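Local coordinates for protein trehalose monomycolate exporter MmpL3 (Mycobacterium tuberculosis, PDB 7NVH) that exports trehalose monomycolate, a mycolic acid precursor of the cell envelope, across the mycobacterial inner membrane, probably as an RND-type permease, at residues Q59-D64 against V508-N513; G253-S258 against A668-I673; K88-E93 against R155-T160. One frame throughout, in Å; residues are numbered along the deposited sequence.

Contact 1. Residues Q59-D64 against V508-N513; sequences QVYGRD and VRVLQN
The ring of Y61 lies against V510, whose CG1 sits over one face with 3.7 Å to the ring centroid, a CH-pi contact 19° off the normal. This joins the end of helix 49-61 to strand 508-514, one of the two inner strands of a four-stranded antiparallel sheet with the 2-3-1-4 order of a ferredoxin-like fold, as in RND periplasmic domains. V510 brings CG1 there by setting it between its backbone N and carbonyl carbon (chi1 61°), and the methyl comes down nearer the rim than the middle of the ring. The edge of Y61 meets the strand backbone, CE1 standing 3.8 Å from V508 O. Beyond it, the hydroxyl reaches R509, with OH 3.6 Å from CD. The R509 guanidinium is turned 41° from the ring, and its NE makes a salt bridge to E495. Y498 also stacks on Y61, so the tyrosine is packed by more of the C-terminal half than this strand alone. One residue earlier, V60 adds the second apolar contact: its CG2 meets V508 CB at 3.9 Å.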
ATOM      1  N   GLN A  59      19.077 -11.318  20.005  1.00 51.37           N
ATOM      2  CA  GLN A  59      20.168 -12.284  19.953  1.00 51.37           C
ATOM      3  C   GLN A  59      20.688 -12.611  21.346  1.00 51.37           C
ATOM      4  O   GLN A  59      20.867 -13.782  21.696  1.00 51.37           O
ATOM      5  CB  GLN A  59      21.300 -11.747  19.079  1.00 51.37           C
ATOM      6  CG  GLN A  59      21.082 -11.921  17.592  1.00 51.37           C
ATOM      7  CD  GLN A  59      22.147 -11.226  16.773  1.00 51.37           C
ATOM      8  OE1 GLN A  59      23.102 -10.675  17.318  1.00 51.37           O
ATOM      9  NE2 GLN A  59      21.989 -11.249  15.456  1.00 51.37           N
ATOM     10  N   VAL A  60      20.942 -11.588  22.155  1.00 50.01           N
ATOM     11  CA  VAL A  60      21.623 -11.795  23.428  1.00 50.01           C
ATOM     12  C   VAL A  60      20.648 -12.151  24.540  1.00 50.01           C
ATOM     13  O   VAL A  60      20.907 -13.060  25.330  1.00 50.01           O
ATOM     14  CB  VAL A  60      22.450 -10.547  23.787  1.00 50.01           C
ATOM     15  CG1 VAL A  60      23.060 -10.700  25.165  1.00 50.01           C
ATOM     16  CG2 VAL A  60      23.526 -10.316  22.747  1.00 50.01           C
ATOM     17  N   TYR A  61      19.522 -11.451  24.625  1.00 49.00           N
ATOM     18  CA  TYR A  61      18.597 -11.612  25.735  1.00 49.00           C
ATOM     19  C   TYR A  61      17.424 -12.524  25.413  1.00 49.00           C
ATOM     20  O   TYR A  61      16.578 -12.749  26.281  1.00 49.00           O
ATOM     21  CB  TYR A  61      18.080 -10.244  26.181  1.00 49.00           C
ATOM     22  CG  TYR A  61      18.942  -9.594  27.231  1.00 49.00           C
ATOM     23  CD1 TYR A  61      20.142  -8.996  26.896  1.00 49.00           C
ATOM     24  CD2 TYR A  61      18.558  -9.584  28.559  1.00 49.00           C
ATOM     25  CE1 TYR A  61      20.933  -8.405  27.851  1.00 49.00           C
ATOM     26  CE2 TYR A  61      19.340  -8.995  29.521  1.00 49.00           C
ATOM     27  CZ  TYR A  61      20.526  -8.407  29.162  1.00 49.00           C
ATOM     28  OH  TYR A  61      21.307  -7.819  30.126  1.00 49.00           O
ATOM     29  N   GLY A  62      17.350 -13.056  24.200  1.00 50.09           N
ATOM     30  CA  GLY A  62      16.259 -13.938  23.845  1.00 50.09           C
ATOM     31  C   GLY A  62      14.992 -13.194  23.485  1.00 50.09           C
ATOM     32  O   GLY A  62      14.732 -12.106  24.004  1.00 50.09           O
ATOM     33  N   ARG A  63      14.194 -13.776  22.597  1.00 51.76           N
ATOM     34  CA  ARG A  63      12.968 -13.133  22.154  1.00 51.76           C
ATOM     35  C   ARG A  63      11.950 -13.077  23.286  1.00 51.76           C
ATOM     36  O   ARG A  63      11.851 -13.989  24.109  1.00 51.76           O
ATOM     37  CB  ARG A  63      12.389 -13.884  20.958  1.00 51.76           C
ATOM     38  CG  ARG A  63      11.241 -13.181  20.273  1.00 51.76           C
ATOM     39  CD  ARG A  63      10.772 -13.972  19.072  1.00 51.76           C
ATOM     40  NE  ARG A  63      11.662 -13.794  17.931  1.00 51.76           N
ATOM     41  CZ  ARG A  63      11.505 -12.853  17.009  1.00 51.76           C
ATOM     42  NH1 ARG A  63      10.491 -12.003  17.096  1.00 51.76           N
ATOM     43  NH2 ARG A  63      12.360 -12.758  16.002  1.00 51.76           N
ATOM     44  N   ASP A  64      11.186 -11.987  23.323  1.00 51.76           N
ATOM     45  CA  ASP A  64      10.178 -11.775  24.362  1.00 51.76           C
ATOM     46  C   ASP A  64       8.904 -12.505  23.960  1.00 51.76           C
ATOM     47  O   ASP A  64       8.023 -11.950  23.304  1.00 51.76           O
ATOM     48  CB  ASP A  64       9.926 -10.289  24.573  1.00 51.76           C
ATOM     49  CG  ASP A  64       9.214 -10.002  25.875  1.00 51.76           C
ATOM     50  OD1 ASP A  64       9.627 -10.559  26.912  1.00 51.76           O
ATOM     51  OD2 ASP A  64       8.238  -9.223  25.860  1.00 51.76           O
ATOM     52  N   VAL A 508      27.209  -7.498  25.917  1.00 46.90           N
ATOM     53  CA  VAL A 508      26.026  -6.720  25.573  1.00 46.90           C
ATOM     54  C   VAL A 508      25.041  -6.818  26.725  1.00 46.90           C
ATOM     55  O   VAL A 508      24.657  -7.923  27.126  1.00 46.90           O
ATOM     56  CB  VAL A 508      25.370  -7.202  24.271  1.00 46.90           C
ATOM     57  CG1 VAL A 508      24.280  -6.240  23.851  1.00 46.90           C
ATOM     58  CG2 VAL A 508      26.402  -7.343  23.173  1.00 46.90           C
ATOM     59  N   ARG A 509      24.636  -5.669  27.259  1.00 45.39           N
ATOM     60  CA  ARG A 509      23.575  -5.585  28.250  1.00 45.39           C
ATOM     61  C   ARG A 509      22.600  -4.505  27.820  1.00 45.39           C
ATOM     62  O   ARG A 509      23.009  -3.466  27.299  1.00 45.39           O
ATOM     63  CB  ARG A 509      24.122  -5.276  29.642  1.00 45.39           C
ATOM     64  CG  ARG A 509      25.262  -6.173  30.068  1.00 45.39           C
ATOM     65  CD  ARG A 509      24.787  -7.240  31.030  1.00 45.39           C
ATOM     66  NE  ARG A 509      24.631  -6.727  32.384  1.00 45.39           N
ATOM     67  CZ  ARG A 509      25.621  -6.639  33.264  1.00 45.39           C
ATOM     68  NH1 ARG A 509      26.844  -7.022  32.929  1.00 45.39           N
ATOM     69  NH2 ARG A 509      25.391  -6.164  34.478  1.00 45.39           N
ATOM     70  N   VAL A 510      21.312  -4.751  28.030  1.00 45.98           N
ATOM     71  CA  VAL A 510      20.265  -3.838  27.594  1.00 45.98           C
ATOM     72  C   VAL A 510      19.360  -3.503  28.772  1.00 45.98           C
ATOM     73  O   VAL A 510      18.948  -4.394  29.523  1.00 45.98           O
ATOM     74  CB  VAL A 510      19.466  -4.416  26.408  1.00 45.98           C
ATOM     75  CG1 VAL A 510      18.798  -5.705  26.784  1.00 45.98           C
ATOM     76  CG2 VAL A 510      18.425  -3.424  25.939  1.00 45.98           C
ATOM     77  N   LEU A 511      19.093  -2.213  28.955  1.00 47.45           N
ATOM     78  CA  LEU A 511      18.147  -1.693  29.929  1.00 47.45           C
ATOM     79  C   LEU A 511      16.912  -1.190  29.195  1.00 47.45           C
ATOM     80  O   LEU A 511      16.929  -1.007  27.979  1.00 47.45           O
ATOM     81  CB  LEU A 511      18.773  -0.561  30.747  1.00 47.45           C
ATOM     82  CG  LEU A 511      20.197  -0.771  31.259  1.00 47.45           C
ATOM     83  CD1 LEU A 511      20.669   0.455  32.011  1.00 47.45           C
ATOM     84  CD2 LEU A 511      20.282  -1.998  32.138  1.00 47.45           C
ATOM     85  N   GLN A 512      15.830  -0.962  29.938  1.00 50.53           N
ATOM     86  CA  GLN A 512      14.609  -0.505  29.289  1.00 50.53           C
ATOM     87  C   GLN A 512      13.671   0.151  30.290  1.00 50.53           C
ATOM     88  O   GLN A 512      13.551  -0.302  31.430  1.00 50.53           O
ATOM     89  CB  GLN A 512      13.894  -1.665  28.587  1.00 50.53           C
ATOM     90  CG  GLN A 512      13.602  -2.850  29.478  1.00 50.53           C
ATOM     91  CD  GLN A 512      13.109  -4.048  28.699  1.00 50.53           C
ATOM     92  OE1 GLN A 512      13.061  -4.024  27.470  1.00 50.53           O
ATOM     93  NE2 GLN A 512      12.732  -5.102  29.408  1.00 50.53           N
ATOM     94  N   ASN A 513      13.023   1.229  29.850  1.00 53.62           N
ATOM     95  CA  ASN A 513      11.862   1.808  30.512  1.00 53.62           C
ATOM     96  C   ASN A 513      10.856   2.254  29.468  1.00 53.62           C
ATOM     97  O   ASN A 513      11.221   2.640  28.356  1.00 53.62           O
ATOM     98  CB  ASN A 513      12.192   3.025  31.383  1.00 53.62           C
ATOM     99  CG  ASN A 513      12.312   2.686  32.842  1.00 53.62           C
ATOM    100  OD1 ASN A 513      12.036   1.562  33.256  1.00 53.62           O
ATOM    101  ND2 ASN A 513      12.672   3.676  33.646  1.00 53.62           N
TER

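Contact 2. Residues G253-S258 against A668-I673; sequences GLFIVS and AATGRI
I673 carries this contact into the helix at L254, F255 and S258, and its two branches go to different partners. From CB the CG2 methyl, anti to the backbone N, drops onto the ring of F255. It stands over the centre of the ring, 3.6 Å from the centroid and 12° off the normal, a well-centred CH-pi contact. The other branch leaves CB toward S258: CG1 passes 3.7 Å from S258 OG, and the terminal CD1 ends 3.6 Å from S258 CB. The isoleucine thus straddles one turn of helix 248-265, with a methyl on the aromatic ring and the longer arm beside the serine. Its backbone takes part as well, since I673 O lies 3.5 Å from L254 CD2.

The hydroxyl of S258 is turned back on its own helix. OG donates to F255 O at 2.8 Å, approaching from above the carbonyl plane, 35° out of it, so the polar atom is satisfied while S258 CB and OG both lie beside isoleucine carbons. At the edge of the F255 ring, near its plane, CE1 comes 3.6 Å from T670 OG1, in the short break between helices 659-669 and 671-689. F644 also stacks on F255, and L254 runs on to A676 and A677 further along helix 671-689. The contact lies in the helix bundle of an RND-type permease, at the end away from the periplasmic sheets, and joins a helix of the first MMPL family region to one of the second.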
ATOM      1  N   GLY A 253      -7.244  -2.073 -21.497  1.00 51.41           N
ATOM      2  CA  GLY A 253      -8.111  -2.822 -22.386  1.00 51.41           C
ATOM      3  C   GLY A 253      -9.273  -1.993 -22.889  1.00 51.41           C
ATOM      4  O   GLY A 253      -9.644  -2.082 -24.059  1.00 51.41           O
ATOM      5  N   LEU A 254      -9.859  -1.174 -22.015  1.00 50.71           N
ATOM      6  CA  LEU A 254     -10.916  -0.262 -22.434  1.00 50.71           C
ATOM      7  C   LEU A 254     -10.452   0.626 -23.575  1.00 50.71           C
ATOM      8  O   LEU A 254     -11.102   0.703 -24.623  1.00 50.71           O
ATOM      9  CB  LEU A 254     -11.360   0.592 -21.248  1.00 50.71           C
ATOM     10  CG  LEU A 254     -12.721   1.277 -21.324  1.00 50.71           C
ATOM     11  CD1 LEU A 254     -13.842   0.274 -21.407  1.00 50.71           C
ATOM     12  CD2 LEU A 254     -12.901   2.180 -20.122  1.00 50.71           C
ATOM     13  N   PHE A 255      -9.317   1.299 -23.390  1.00 50.74           N
ATOM     14  CA  PHE A 255      -8.843   2.230 -24.406  1.00 50.74           C
ATOM     15  C   PHE A 255      -8.522   1.516 -25.709  1.00 50.74           C
ATOM     16  O   PHE A 255      -8.903   1.984 -26.788  1.00 50.74           O
ATOM     17  CB  PHE A 255      -7.628   3.002 -23.896  1.00 50.74           C
ATOM     18  CG  PHE A 255      -7.980   4.160 -23.011  1.00 50.74           C
ATOM     19  CD1 PHE A 255      -8.194   5.415 -23.551  1.00 50.74           C
ATOM     20  CD2 PHE A 255      -8.111   3.993 -21.646  1.00 50.74           C
ATOM     21  CE1 PHE A 255      -8.525   6.482 -22.743  1.00 50.74           C
ATOM     22  CE2 PHE A 255      -8.443   5.055 -20.833  1.00 50.74           C
ATOM     23  CZ  PHE A 255      -8.649   6.302 -21.382  1.00 50.74           C
ATOM     24  N   ILE A 256      -7.849   0.368 -25.636  1.00 49.38           N
ATOM     25  CA  ILE A 256      -7.434  -0.301 -26.865  1.00 49.38           C
ATOM     26  C   ILE A 256      -8.632  -0.893 -27.600  1.00 49.38           C
ATOM     27  O   ILE A 256      -8.730  -0.792 -28.829  1.00 49.38           O
ATOM     28  CB  ILE A 256      -6.357  -1.353 -26.558  1.00 49.38           C
ATOM     29  CG1 ILE A 256      -5.060  -0.641 -26.186  1.00 49.38           C
ATOM     30  CG2 ILE A 256      -6.136  -2.258 -27.752  1.00 49.38           C
ATOM     31  CD1 ILE A 256      -3.976  -1.548 -25.722  1.00 49.38           C
ATOM     32  N   VAL A 257      -9.568  -1.507 -26.873  1.00 49.68           N
ATOM     33  CA  VAL A 257     -10.754  -2.065 -27.513  1.00 49.68           C
ATOM     34  C   VAL A 257     -11.606  -0.958 -28.118  1.00 49.68           C
ATOM     35  O   VAL A 257     -12.134  -1.100 -29.227  1.00 49.68           O
ATOM     36  CB  VAL A 257     -11.551  -2.914 -26.508  1.00 49.68           C
ATOM     37  CG1 VAL A 257     -12.929  -3.228 -27.053  1.00 49.68           C
ATOM     38  CG2 VAL A 257     -10.806  -4.194 -26.193  1.00 49.68           C
ATOM     39  N   SER A 258     -11.758   0.161 -27.404  1.00 49.82           N
ATOM     40  CA  SER A 258     -12.526   1.274 -27.945  1.00 49.82           C
ATOM     41  C   SER A 258     -11.869   1.837 -29.194  1.00 49.82           C
ATOM     42  O   SER A 258     -12.555   2.175 -30.163  1.00 49.82           O
ATOM     43  CB  SER A 258     -12.684   2.361 -26.887  1.00 49.82           C
ATOM     44  OG  SER A 258     -11.490   3.107 -26.749  1.00 49.82           O
ATOM     45  N   ALA A 668     -13.239  15.274 -26.770  1.00 53.02           N
ATOM     46  CA  ALA A 668     -14.563  14.775 -27.108  1.00 53.02           C
ATOM     47  C   ALA A 668     -14.543  13.338 -27.595  1.00 53.02           C
ATOM     48  O   ALA A 668     -15.540  12.628 -27.431  1.00 53.02           O
ATOM     49  CB  ALA A 668     -15.209  15.657 -28.180  1.00 53.02           C
ATOM     50  N   ALA A 669     -13.436  12.890 -28.187  1.00 53.39           N
ATOM     51  CA  ALA A 669     -13.334  11.504 -28.618  1.00 53.39           C
ATOM     52  C   ALA A 669     -13.077  10.559 -27.456  1.00 53.39           C
ATOM     53  O   ALA A 669     -13.453   9.384 -27.525  1.00 53.39           O
ATOM     54  CB  ALA A 669     -12.226  11.360 -29.661  1.00 53.39           C
ATOM     55  N   THR A 670     -12.447  11.043 -26.387  1.00 53.85           N
ATOM     56  CA  THR A 670     -12.058  10.201 -25.267  1.00 53.85           C
ATOM     57  C   THR A 670     -12.895  10.446 -24.020  1.00 53.85           C
ATOM     58  O   THR A 670     -12.599   9.868 -22.971  1.00 53.85           O
ATOM     59  CB  THR A 670     -10.583  10.410 -24.933  1.00 53.85           C
ATOM     60  OG1 THR A 670     -10.148   9.386 -24.031  1.00 53.85           O
ATOM     61  CG2 THR A 670     -10.386  11.755 -24.266  1.00 53.85           C
ATOM     62  N   GLY A 671     -13.925  11.287 -24.101  1.00 53.22           N
ATOM     63  CA  GLY A 671     -14.679  11.623 -22.903  1.00 53.22           C
ATOM     64  C   GLY A 671     -15.372  10.420 -22.293  1.00 53.22           C
ATOM     65  O   GLY A 671     -15.228  10.143 -21.099  1.00 53.22           O
ATOM     66  N   ARG A 672     -16.115   9.675 -23.112  1.00 53.05           N
ATOM     67  CA  ARG A 672     -16.824   8.505 -22.606  1.00 53.05           C
ATOM     68  C   ARG A 672     -15.853   7.441 -22.118  1.00 53.05           C
ATOM     69  O   ARG A 672     -16.089   6.799 -21.089  1.00 53.05           O
ATOM     70  CB  ARG A 672     -17.739   7.932 -23.684  1.00 53.05           C
ATOM     71  CG  ARG A 672     -18.710   6.894 -23.164  1.00 53.05           C
ATOM     72  CD  ARG A 672     -19.278   6.047 -24.285  1.00 53.05           C
ATOM     73  NE  ARG A 672     -20.639   5.612 -23.993  1.00 53.05           N
ATOM     74  CZ  ARG A 672     -21.240   4.591 -24.593  1.00 53.05           C
ATOM     75  NH1 ARG A 672     -20.599   3.893 -25.520  1.00 53.05           N
ATOM     76  NH2 ARG A 672     -22.481   4.264 -24.263  1.00 53.05           N
ATOM     77  N   ILE A 673     -14.756   7.239 -22.846  1.00 52.34           N
ATOM     78  CA  ILE A 673     -13.800   6.204 -22.472  1.00 52.34           C
ATOM     79  C   ILE A 673     -13.136   6.541 -21.144  1.00 52.34           C
ATOM     80  O   ILE A 673     -12.975   5.671 -20.281  1.00 52.34           O
ATOM     81  CB  ILE A 673     -12.765   6.006 -23.593  1.00 52.34           C
ATOM     82  CG1 ILE A 673     -13.469   5.639 -24.898  1.00 52.34           C
ATOM     83  CG2 ILE A 673     -11.779   4.923 -23.215  1.00 52.34           C
ATOM     84  CD1 ILE A 673     -14.517   4.559 -24.739  1.00 52.34           C
TER

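Contact 3. Residues K88-E93 against R155-T160; sequences KKVVDE and RLDGGT
K89 and D157 form the salt bridge of this contact, NZ to OD1 at 2.7 Å, with the two side chains crossing at about a right angle. The lysine is modelled in two conformers, so the bridge describes one of them and may be only partly occupied. D157 OD1 has a second, weak partner in W86 NE1. One helical turn on, E93 sets CG anti to the backbone N (chi1 -166°) and extends the rest of its chain, which takes the carboxylate across to the amide of the same aspartate: D157 N donates weakly to E93 OE1 over 3.2 Å, at 153°. The two carboxylates keep apart, with E93 OE1 5.2 Å from D157 OD1, and the nearby ammonium probably eases their like charges.

The loop offers this amide through a tight turn. R155 to G158 is closed by G158 N to R155 O at 3.2 Å, and the backbone angles of L156 and D157 are those of a type II beta turn, with D157 at positive phi. Outward from the polar pairs, E93 lies along the turn: its CG packs on L156 CD2 at 3.5 Å, and its OE2 comes 3.4 Å from L156 CA. V90 comes less close, its CG2 4.2 Å from D157 OD1, and both V90 and D157 rest on F73 of strand 70-74. Helix 84-94 and the turn leading into strand 162-164 are thereby joined beside the sheet, in the beta-alpha-beta-beta-alpha-beta topology of a ferredoxin-like periplasmic subdomain, as in other RND transporters.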
ATOM      1  N   LYS A  88      -9.153 -25.772  38.590  1.00 46.84           N
ATOM      2  CA  LYS A  88      -8.537 -27.068  38.337  1.00 46.84           C
ATOM      3  C   LYS A  88      -8.789 -27.531  36.913  1.00 46.84           C
ATOM      4  O   LYS A  88      -7.871 -28.011  36.242  1.00 46.84           O
ATOM      5  CB  LYS A  88      -9.061 -28.103  39.328  1.00 46.84           C
ATOM      6  CG  LYS A  88      -8.533 -29.501  39.089  1.00 46.84           C
ATOM      7  CD  LYS A  88      -9.064 -30.476  40.121  1.00 46.84           C
ATOM      8  CE  LYS A  88      -8.550 -31.880  39.861  1.00 46.84           C
ATOM      9  NZ  LYS A  88      -9.075 -32.853  40.858  1.00 46.84           N
ATOM     10  N   LYS A  89     -10.022 -27.395  36.426  1.00 46.01           N
ATOM     11  CA  LYS A  89     -10.331 -27.847  35.076  0.50 46.01           C
ATOM     12  C   LYS A  89      -9.766 -26.924  34.004  1.00 46.01           C
ATOM     13  O   LYS A  89      -9.371 -27.407  32.939  1.00 46.01           O
ATOM     14  CB  LYS A  89     -11.846 -28.006  34.917  0.50 46.01           C
ATOM     15  CG  LYS A  89     -12.413 -27.593  33.571  0.50 46.01           C
ATOM     16  CD  LYS A  89     -13.739 -26.869  33.740  0.50 46.01           C
ATOM     17  CE  LYS A  89     -14.288 -26.396  32.408  0.50 46.01           C
ATOM     18  NZ  LYS A  89     -13.808 -25.031  32.066  0.50 46.01           N
ATOM     19  N   VAL A  90      -9.688 -25.620  34.260  1.00 45.20           N
ATOM     20  CA  VAL A  90      -9.040 -24.750  33.286  1.00 45.20           C
ATOM     21  C   VAL A  90      -7.554 -25.074  33.196  1.00 45.20           C
ATOM     22  O   VAL A  90      -6.969 -25.060  32.106  1.00 45.20           O
ATOM     23  CB  VAL A  90      -9.285 -23.273  33.632  1.00 45.20           C
ATOM     24  CG1 VAL A  90      -8.431 -22.381  32.757  1.00 45.20           C
ATOM     25  CG2 VAL A  90     -10.746 -22.940  33.438  1.00 45.20           C
ATOM     26  N   VAL A  91      -6.925 -25.399  34.327  1.00 45.44           N
ATOM     27  CA  VAL A  91      -5.559 -25.914  34.291  1.00 45.44           C
ATOM     28  C   VAL A  91      -5.505 -27.187  33.455  1.00 45.44           C
ATOM     29  O   VAL A  91      -4.905 -27.215  32.378  1.00 45.44           O
ATOM     30  CB  VAL A  91      -5.032 -26.149  35.717  1.00 45.44           C
ATOM     31  CG1 VAL A  91      -3.789 -27.007  35.687  1.00 45.44           C
ATOM     32  CG2 VAL A  91      -4.737 -24.826  36.386  1.00 45.44           C
ATOM     33  N   ASP A  92      -6.227 -28.221  33.887  1.00 45.99           N
ATOM     34  CA  ASP A  92      -6.233 -29.523  33.228  1.00 45.99           C
ATOM     35  C   ASP A  92      -6.637 -29.444  31.761  1.00 45.99           C
ATOM     36  O   ASP A  92      -6.541 -30.439  31.039  1.00 45.99           O
ATOM     37  CB  ASP A  92      -7.173 -30.480  33.962  1.00 45.99           C
ATOM     38  CG  ASP A  92      -6.743 -30.739  35.387  1.00 45.99           C
ATOM     39  OD1 ASP A  92      -5.585 -30.423  35.725  1.00 45.99           O
ATOM     40  OD2 ASP A  92      -7.562 -31.257  36.172  1.00 45.99           O
ATOM     41  N   GLU A  93      -7.124 -28.288  31.320  1.00 46.59           N
ATOM     42  CA  GLU A  93      -7.373 -28.056  29.906  1.00 46.59           C
ATOM     43  C   GLU A  93      -6.264 -27.280  29.212  1.00 46.59           C
ATOM     44  O   GLU A  93      -6.063 -27.464  28.011  1.00 46.59           O
ATOM     45  CB  GLU A  93      -8.700 -27.311  29.721  1.00 46.59           C
ATOM     46  CG  GLU A  93      -9.227 -27.320  28.300  1.00 46.59           C
ATOM     47  CD  GLU A  93     -10.651 -26.815  28.203  1.00 46.59           C
ATOM     48  OE1 GLU A  93     -11.205 -26.394  29.240  1.00 46.59           O
ATOM     49  OE2 GLU A  93     -11.217 -26.845  27.091  1.00 46.59           O
ATOM     50  N   ARG A 155     -11.440 -23.097  21.640  1.00 50.41           N
ATOM     51  CA  ARG A 155     -12.361 -24.041  22.258  1.00 50.41           C
ATOM     52  C   ARG A 155     -12.106 -24.243  23.744  1.00 50.41           C
ATOM     53  O   ARG A 155     -12.878 -24.958  24.390  1.00 50.41           O
ATOM     54  CB  ARG A 155     -12.288 -25.390  21.542  1.00 50.41           C
ATOM     55  CG  ARG A 155     -12.931 -25.393  20.170  1.00 50.41           C
ATOM     56  CD  ARG A 155     -13.084 -26.808  19.635  1.00 50.41           C
ATOM     57  NE  ARG A 155     -12.038 -27.152  18.676  1.00 50.41           N
ATOM     58  CZ  ARG A 155     -11.992 -26.705  17.426  1.00 50.41           C
ATOM     59  NH1 ARG A 155     -12.936 -25.894  16.972  1.00 50.41           N
ATOM     60  NH2 ARG A 155     -11.003 -27.074  16.626  1.00 50.41           N
ATOM     61  N   LEU A 156     -11.048 -23.653  24.295  1.00 49.80           N
ATOM     62  CA  LEU A 156     -10.786 -23.776  25.722  1.00 49.80           C
ATOM     63  C   LEU A 156     -11.915 -23.142  26.524  1.00 49.80           C
ATOM     64  O   LEU A 156     -12.508 -22.144  26.107  1.00 49.80           O
ATOM     65  CB  LEU A 156      -9.457 -23.115  26.082  1.00 49.80           C
ATOM     66  CG  LEU A 156      -8.180 -23.686  25.468  1.00 49.80           C
ATOM     67  CD1 LEU A 156      -6.968 -22.939  25.992  1.00 49.80           C
ATOM     68  CD2 LEU A 156      -8.053 -25.166  25.748  1.00 49.80           C
ATOM     69  N   ASP A 157     -12.223 -23.744  27.673  1.00 49.64           N
ATOM     70  CA  ASP A 157     -13.267 -23.331  28.605  1.00 49.64           C
ATOM     71  C   ASP A 157     -14.667 -23.529  28.038  1.00 49.64           C
ATOM     72  O   ASP A 157     -15.648 -23.272  28.743  1.00 49.64           O
ATOM     73  CB  ASP A 157     -13.105 -21.869  29.052  1.00 49.64           C
ATOM     74  CG  ASP A 157     -13.858 -21.558  30.331  1.00 49.64           C
ATOM     75  OD1 ASP A 157     -14.194 -22.504  31.074  1.00 49.64           O
ATOM     76  OD2 ASP A 157     -14.114 -20.364  30.592  1.00 49.64           O
ATOM     77  N   GLY A 158     -14.796 -23.993  26.803  1.00 50.21           N
ATOM     78  CA  GLY A 158     -16.079 -24.107  26.154  1.00 50.21           C
ATOM     79  C   GLY A 158     -16.442 -22.948  25.256  1.00 50.21           C
ATOM     80  O   GLY A 158     -17.628 -22.623  25.146  1.00 50.21           O
ATOM     81  N   GLY A 159     -15.464 -22.315  24.614  1.00 50.14           N
ATOM     82  CA  GLY A 159     -15.706 -21.147  23.800  1.00 50.14           C
ATOM     83  C   GLY A 159     -15.779 -19.848  24.564  1.00 50.14           C
ATOM     84  O   GLY A 159     -15.916 -18.788  23.940  1.00 50.14           O
ATOM     85  N   THR A 160     -15.688 -19.893  25.893  1.00 49.58           N
ATOM     86  CA  THR A 160     -15.778 -18.683  26.700  1.00 49.58           C
ATOM     87  C   THR A 160     -14.501 -17.857  26.643  1.00 49.58           C
ATOM     88  O   THR A 160     -14.553 -16.635  26.810  1.00 49.58           O
ATOM     89  CB  THR A 160     -16.101 -19.052  28.150  1.00 49.58           C
ATOM     90  OG1 THR A 160     -17.185 -19.985  28.175  1.00 49.58           O
ATOM     91  CG2 THR A 160     -16.498 -17.818  28.943  1.00 49.58           C
TER

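In the fold
From the N terminus, helix 49-61 opens contact 1, which closes only when the chain reaches strand 508-514. Inside that long loop lies contact 3: residues 88-93 meet 155-160 within the first periplasmic sheet unit, so it is nested and local. The chain then returns to the membrane helices, where 253-258 opens contact 2 after contact 3 has closed. Contact 2 finds its partner at 668-673, beyond the close of contact 1, so contacts 1 and 2 cross. Both tie the first MMPL family region to the second, one among the periplasmic subdomains and the other in the helix bundle, on opposite sides of the chain's centre with their own centres 60 Å apart.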